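HET-C2 (PDB 3KV0) is a fungal member of the glycolipid transfer protein family that probably binds single glycolipid molecules and carries them between membranes. Local coordinates at residues D91-E96 and T103-L108; T51-D54 and A60-P63. One frame throughout, in Å; residues are numbered along the deposited sequence.

Interaction 1: D91-E96 and T103-L108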
ATOM      1  N   ASP A  91      -4.511  12.604  12.960  1.00 42.83           N
ATOM      2  CA  ASP A  91      -4.080  13.110  14.274  1.00 43.57           C
ATOM      3  C   ASP A  91      -2.676  12.678  14.630  1.00 43.29           C
ATOM      4  O   ASP A  91      -1.901  13.465  15.185  1.00 43.85           O
ATOM      5  CB  ASP A  91      -5.066  12.752  15.388  1.00 44.09           C
ATOM      6  CG  ASP A  91      -6.326  13.625  15.352  1.00 45.38           C
ATOM      7  OD1 ASP A  91      -6.263  14.751  14.809  1.00 43.67           O
ATOM      8  OD2 ASP A  91      -7.394  13.155  15.807  1.00 48.16           O
ATOM      9  N   LEU A  92      -2.327  11.450  14.268  1.00 42.73           N
ATOM     10  CA  LEU A  92      -1.000  10.950  14.521  1.00 41.86           C
ATOM     11  C   LEU A  92      -0.012  11.904  13.916  1.00 41.28           C
ATOM     12  O   LEU A  92       0.983  12.232  14.548  1.00 41.55           O
ATOM     13  CB  LEU A  92      -0.827   9.538  13.949  1.00 41.26           C
ATOM     14  CG  LEU A  92       0.480   8.799  14.244  1.00 40.55           C
ATOM     15  CD1 LEU A  92       0.331   7.324  13.986  1.00 39.05           C
ATOM     16  CD2 LEU A  92       1.674   9.332  13.443  1.00 36.43           C
ATOM     17  N   VAL A  93      -0.288  12.356  12.694  1.00 41.12           N
ATOM     18  CA  VAL A  93       0.629  13.236  12.005  1.00 41.69           C
ATOM     19  C   VAL A  93       0.646  14.641  12.661  1.00 43.15           C
ATOM     20  O   VAL A  93       1.707  15.193  12.935  1.00 43.38           O
ATOM     21  CB  VAL A  93       0.318  13.286  10.486  1.00 41.12           C
ATOM     22  CG1 VAL A  93       1.084  14.389   9.816  1.00 40.02           C
ATOM     23  CG2 VAL A  93       0.693  11.887   9.833  1.00 39.61           C
ATOM     24  N   ARG A  94      -0.527  15.186  12.923  1.00 45.08           N
ATOM     25  CA  ARG A  94      -0.638  16.536  13.534  1.00 46.58           C
ATOM     26  C   ARG A  94       0.178  16.655  14.815  1.00 47.55           C
ATOM     27  O   ARG A  94       0.930  17.622  14.995  1.00 49.20           O
ATOM     28  CB  ARG A  94      -2.102  16.871  13.808  1.00 46.07           C
ATOM     29  CG  ARG A  94      -2.879  17.205  12.566  1.00 46.10           C
ATOM     30  CD  ARG A  94      -4.358  17.330  12.862  1.00 46.28           C
ATOM     31  NE  ARG A  94      -5.152  17.371  11.624  1.00 47.68           N
ATOM     32  CZ  ARG A  94      -6.107  16.500  11.286  1.00 47.40           C
ATOM     33  NH1 ARG A  94      -6.463  15.521  12.099  1.00 48.70           N
ATOM     34  NH2 ARG A  94      -6.764  16.651  10.144  1.00 48.46           N
ATOM     35  N   ASN A  95       0.064  15.639  15.660  1.00 48.51           N
ATOM     36  CA  ASN A  95       0.676  15.606  16.980  1.00 49.32           C
ATOM     37  C   ASN A  95       2.142  15.197  16.969  1.00 49.87           C
ATOM     38  O   ASN A  95       2.882  15.561  17.869  1.00 49.85           O
ATOM     39  CB  ASN A  95      -0.140  14.684  17.907  1.00 49.51           C
ATOM     40  CG  ASN A  95      -1.595  15.167  18.090  1.00 51.41           C
ATOM     41  OD1 ASN A  95      -1.863  16.378  18.010  1.00 55.64           O
ATOM     42  ND2 ASN A  95      -2.535  14.224  18.325  1.00 48.71           N
ATOM     43  N   GLU A  96       2.591  14.441  15.966  1.00 49.92           N
ATOM     44  CA  GLU A  96       4.024  14.207  15.842  1.00 49.71           C
ATOM     45  C   GLU A  96       4.719  15.484  15.381  1.00 50.68           C
ATOM     46  O   GLU A  96       5.826  15.796  15.839  1.00 50.88           O
ATOM     47  CB  GLU A  96       4.342  13.082  14.860  1.00 49.04           C
ATOM     48  CG  GLU A  96       5.829  12.940  14.628  1.00 47.70           C
ATOM     49  CD  GLU A  96       6.179  11.952  13.527  1.00 46.59           C
ATOM     50  OE1 GLU A  96       5.684  12.124  12.386  1.00 40.48           O
ATOM     51  OE2 GLU A  96       6.954  11.024  13.820  1.00 44.13           O
ATOM     52  N   THR A 103       9.414  11.602  11.570  1.00 47.44           N
ATOM     53  CA  THR A 103       9.757  10.238  11.202  1.00 45.94           C
ATOM     54  C   THR A 103       8.541   9.391  10.751  1.00 43.81           C
ATOM     55  O   THR A 103       8.606   8.676   9.732  1.00 42.56           O
ATOM     56  CB  THR A 103      10.456   9.572  12.397  1.00 46.44           C
ATOM     57  OG1 THR A 103      11.506  10.432  12.866  1.00 47.58           O
ATOM     58  CG2 THR A 103      11.070   8.208  12.025  1.00 47.15           C
ATOM     59  N   ALA A 104       7.457   9.460  11.514  1.00 41.32           N
ATOM     60  CA  ALA A 104       6.251   8.712  11.198  1.00 39.68           C
ATOM     61  C   ALA A 104       5.528   9.359  10.018  1.00 38.37           C
ATOM     62  O   ALA A 104       5.018   8.654   9.142  1.00 36.19           O
ATOM     63  CB  ALA A 104       5.318   8.573  12.423  1.00 39.71           C
ATOM     64  N   THR A 105       5.505  10.692   9.993  1.00 37.00           N
ATOM     65  CA  THR A 105       4.896  11.417   8.908  1.00 35.70           C
ATOM     66  C   THR A 105       5.598  11.121   7.574  1.00 34.39           C
ATOM     67  O   THR A 105       4.930  10.951   6.554  1.00 32.96           O
ATOM     68  CB  THR A 105       4.899  12.927   9.117  1.00 36.39           C
ATOM     69  OG1 THR A 105       4.427  13.262  10.436  1.00 38.80           O
ATOM     70  CG2 THR A 105       4.007  13.602   8.071  1.00 35.84           C
ATOM     71  N   GLU A 106       6.926  11.088   7.597  1.00 33.03           N
ATOM     72  CA  GLU A 106       7.708  10.787   6.423  1.00 33.11           C
ATOM     73  C   GLU A 106       7.490   9.313   6.021  1.00 31.59           C
ATOM     74  O   GLU A 106       7.392   8.980   4.828  1.00 30.55           O
ATOM     75  CB  GLU A 106       9.187  11.045   6.673  1.00 33.95           C
ATOM     76  CG  GLU A 106      10.080  10.889   5.426  1.00 37.44           C
ATOM     77  CD  GLU A 106      11.553  11.296   5.707  1.00 44.29           C
ATOM     78  OE1 GLU A 106      11.872  11.661   6.863  1.00 45.63           O
ATOM     79  OE2 GLU A 106      12.379  11.216   4.774  1.00 47.26           O
ATOM     80  N   GLY A 107       7.385   8.451   7.028  1.00 29.18           N
ATOM     81  CA  GLY A 107       7.060   7.055   6.806  1.00 28.42           C
ATOM     82  C   GLY A 107       5.716   6.876   6.119  1.00 26.79           C
ATOM     83  O   GLY A 107       5.606   6.064   5.215  1.00 23.98           O
ATOM     84  N   LEU A 108       4.732   7.677   6.519  1.00 26.20           N
ATOM     85  CA  LEU A 108       3.411   7.689   5.923  1.00 25.88           C
ATOM     86  C   LEU A 108       3.463   8.116   4.468  1.00 26.02           C
ATOM     87  O   LEU A 108       2.860   7.480   3.624  1.00 24.89           O
ATOM     88  CB  LEU A 108       2.457   8.607   6.672  1.00 26.97           C
ATOM     89  CG  LEU A 108       1.026   8.656   6.129  1.00 28.68           C
ATOM     90  CD1 LEU A 108       0.324   7.313   6.184  1.00 29.05           C
ATOM     91  CD2 LEU A 108       0.213   9.768   6.867  1.00 31.94           C
TER

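Interaction 2: T51-D54 and A60-P63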
ATOM      1  N   THR A  51       1.862  -9.301   2.019  1.00 31.99           N
ATOM      2  CA  THR A  51       1.902 -10.747   1.758  1.00 33.86           C
ATOM      3  C   THR A  51       1.621 -11.038   0.294  1.00 34.34           C
ATOM      4  O   THR A  51       1.969 -12.098  -0.218  1.00 34.20           O
ATOM      5  CB  THR A  51       0.950 -11.558   2.694  1.00 34.67           C
ATOM      6  OG1 THR A  51      -0.425 -11.168   2.504  1.00 36.21           O
ATOM      7  CG2 THR A  51       1.354 -11.338   4.170  1.00 35.76           C
ATOM      8  N   MET A  52       1.040 -10.071  -0.407  1.00 34.53           N
ATOM      9  CA  MET A  52       0.782 -10.229  -1.822  1.00 36.02           C
ATOM     10  C   MET A  52       2.110 -10.184  -2.605  1.00 35.69           C
ATOM     11  O   MET A  52       2.242 -10.785  -3.662  1.00 35.91           O
ATOM     12  CB  MET A  52      -0.211  -9.159  -2.281  1.00 36.80           C
ATOM     13  CG  MET A  52      -0.329  -9.005  -3.752  1.00 41.53           C
ATOM     14  SD  MET A  52      -1.568 -10.135  -4.253  1.00 51.81           S
ATOM     15  CE  MET A  52      -3.029  -9.302  -3.597  1.00 40.31           C
ATOM     16  N   PHE A  53       3.109  -9.490  -2.074  1.00 35.75           N
ATOM     17  CA  PHE A  53       4.421  -9.509  -2.689  1.00 35.51           C
ATOM     18  C   PHE A  53       5.006 -10.903  -2.732  1.00 35.78           C
ATOM     19  O   PHE A  53       5.708 -11.233  -3.679  1.00 35.73           O
ATOM     20  CB  PHE A  53       5.363  -8.539  -2.008  1.00 35.01           C
ATOM     21  CG  PHE A  53       4.941  -7.121  -2.165  1.00 34.21           C
ATOM     22  CD1 PHE A  53       4.700  -6.591  -3.436  1.00 33.74           C
ATOM     23  CD2 PHE A  53       4.752  -6.330  -1.061  1.00 31.96           C
ATOM     24  CE1 PHE A  53       4.250  -5.269  -3.564  1.00 36.59           C
ATOM     25  CE2 PHE A  53       4.321  -5.028  -1.177  1.00 35.27           C
ATOM     26  CZ  PHE A  53       4.058  -4.496  -2.420  1.00 35.24           C
ATOM     27  N   ASP A  54       4.690 -11.710  -1.732  1.00 36.87           N
ATOM     28  CA  ASP A  54       5.153 -13.097  -1.704  1.00 38.73           C
ATOM     29  C   ASP A  54       4.509 -13.940  -2.803  1.00 40.36           C
ATOM     30  O   ASP A  54       5.175 -14.775  -3.426  1.00 40.85           O
ATOM     31  CB  ASP A  54       4.918 -13.677  -0.328  1.00 39.00           C
ATOM     32  CG  ASP A  54       5.792 -12.995   0.729  1.00 38.59           C
ATOM     33  OD1 ASP A  54       6.938 -12.599   0.401  1.00 36.19           O
ATOM     34  OD2 ASP A  54       5.316 -12.810   1.855  1.00 45.18           O
ATOM     35  N   ALA A  60      11.915 -11.503  -5.709  1.00 33.28           N
ATOM     36  CA  ALA A  60      11.932 -10.354  -6.614  1.00 32.95           C
ATOM     37  C   ALA A  60      11.396  -9.087  -5.940  1.00 31.26           C
ATOM     38  O   ALA A  60      12.023  -8.033  -6.007  1.00 32.96           O
ATOM     39  CB  ALA A  60      11.089 -10.678  -7.876  1.00 32.86           C
ATOM     40  N   PHE A  61      10.255  -9.227  -5.305  1.00 31.17           N
ATOM     41  CA  PHE A  61       9.580  -8.116  -4.603  1.00 30.92           C
ATOM     42  C   PHE A  61       9.960  -7.923  -3.149  1.00 29.87           C
ATOM     43  O   PHE A  61       9.371  -7.071  -2.482  1.00 26.92           O
ATOM     44  CB  PHE A  61       8.088  -8.287  -4.703  1.00 31.54           C
ATOM     45  CG  PHE A  61       7.557  -7.845  -6.033  1.00 37.02           C
ATOM     46  CD1 PHE A  61       7.311  -6.488  -6.272  1.00 40.45           C
ATOM     47  CD2 PHE A  61       7.377  -8.763  -7.068  1.00 38.39           C
ATOM     48  CE1 PHE A  61       6.834  -6.053  -7.533  1.00 42.84           C
ATOM     49  CE2 PHE A  61       6.919  -8.333  -8.328  1.00 40.47           C
ATOM     50  CZ  PHE A  61       6.637  -6.983  -8.542  1.00 41.88           C
ATOM     51  N   SER A  62      10.960  -8.673  -2.666  1.00 28.34           N
ATOM     52  CA  SER A  62      11.409  -8.469  -1.288  1.00 28.84           C
ATOM     53  C   SER A  62      11.884  -7.032  -0.977  1.00 28.11           C
ATOM     54  O   SER A  62      11.679  -6.531   0.131  1.00 27.82           O
ATOM     55  CB  SER A  62      12.407  -9.583  -0.855  1.00 29.15           C
ATOM     56  OG  SER A  62      13.575  -9.470  -1.612  1.00 32.07           O
ATOM     57  N   PRO A  63      12.508  -6.325  -1.946  1.00 28.82           N
ATOM     58  CA  PRO A  63      12.820  -4.936  -1.612  1.00 29.10           C
ATOM     59  C   PRO A  63      11.567  -4.063  -1.372  1.00 27.89           C
ATOM     60  O   PRO A  63      11.578  -3.245  -0.468  1.00 28.79           O
ATOM     61  CB  PRO A  63      13.608  -4.431  -2.846  1.00 29.56           C
ATOM     62  CG  PRO A  63      14.005  -5.638  -3.604  1.00 28.97           C
ATOM     63  CD  PRO A  63      13.015  -6.697  -3.285  1.00 28.96           C
TER

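Interaction 1: D91-E96 and T103-L108
Glu96 reaches over to the start of helix 103-122 and meets it with both oxygens of its carboxylate. Its CB points toward that helix, and with CG anti to the backbone N (chi1 174°) and an extended chain beyond, the group is carried straight across. CD comes to rest 3.7 Å from Ala104 CB. At the tip the oxygens divide the work. OE2 takes the N-H of Ala104 on its syn lone pair, 2.8 Å from Ala104 N in a fairly straight bond (163°). OE1 receives two donors: Thr105 N at 2.8 Å, again on the syn side, and Thr105 OG1 at 2.6 Å, arriving nearly in line with the C-O bond. With an alanine here, these two amides and the Thr105 hydroxyl would probably lose the carboxylate that accepts from all three.

Beside this polar grip, Val93 packs CG1 tightly on Thr105 CG2 (3.5 Å) and CG2 on Leu108 CD2 (3.7 Å), while Leu92 CD2 touches Ala104 CB. The segment axes pass 9.2 Å apart, at 141° between their directions: a helix-loop-helix turn of the all-helical GLTP fold, its two helices running roughly antiparallel, with a carboxylate binding first-turn amides of the second.

Interaction 2: T51-D54 and A60-P63
Phe53 (chi1 -65°) and Phe61 (chi1 -79°) take much the same first torsion, each setting CG beside its own backbone N and anti to its carbonyl carbon. Both CB atoms point across the gap, and from there the two side chains head off in different directions, crossing at about a right angle. The setting is the C-terminal part of helix 39-57 in the GLTP fold, where the chain leaves the helix, turns back and lays its loop against the last turns it has just made. The backbones draw close at the same two residues, Phe53 CA and Phe61 CA lying 5.7 Å apart.

Contact begins at the roots of the side chains, with Phe53 CB 3.8 Å from Phe61 CB. Farther out, Phe53 CD1 carries most of the touching: it sits 4.0 Å from Phe61 CB and close to Phe61 CG as well. The ring planes are nearly parallel, at 17°, yet the rings are slid so far apart, with centroids separated by 5.8 Å, that they hardly overlap. This is apolar packing, and no hydrogen bond joins the segments.

Neighbouring residues set the pair into the fold. Phe61 meets the ring of Phe136 from helix 132-142 at a steeper tilt, and Phe53 also touches Val64 farther along the loop. Polar side chains hold the turn as well: Asp54 OD1 bonds to Ser58 OG, and Ser62 OG to Ile59 O. Helix 39-57 is kinked here, the amides of Met52 and Phe53 making no bond to the preceding turn. Where the two rings come nearest, Phe53 CD1 and Phe61 CD1 are 3.9 Å apart.

The two contacts follow one another along the chain: interaction 2 closes in the loop that follows helix 39-57, before interaction 1 opens on helix 89-96, with helix 67-72 lying between them in sequence. Their centres are 25 Å apart and their nearest atoms about 12 Å, so they do not touch. Both are buried and local, each joining a helix to chain that follows soon after it, but by different means: a carboxylate among amides in 91-96 with 103-108, two phenylalanine rings in 51-54 with 60-63. Interaction 2 lies 12 Å from the centre of the chain and interaction 1 about 17 Å, centre to centre. Both belong to the helical framework of the GLTP fold.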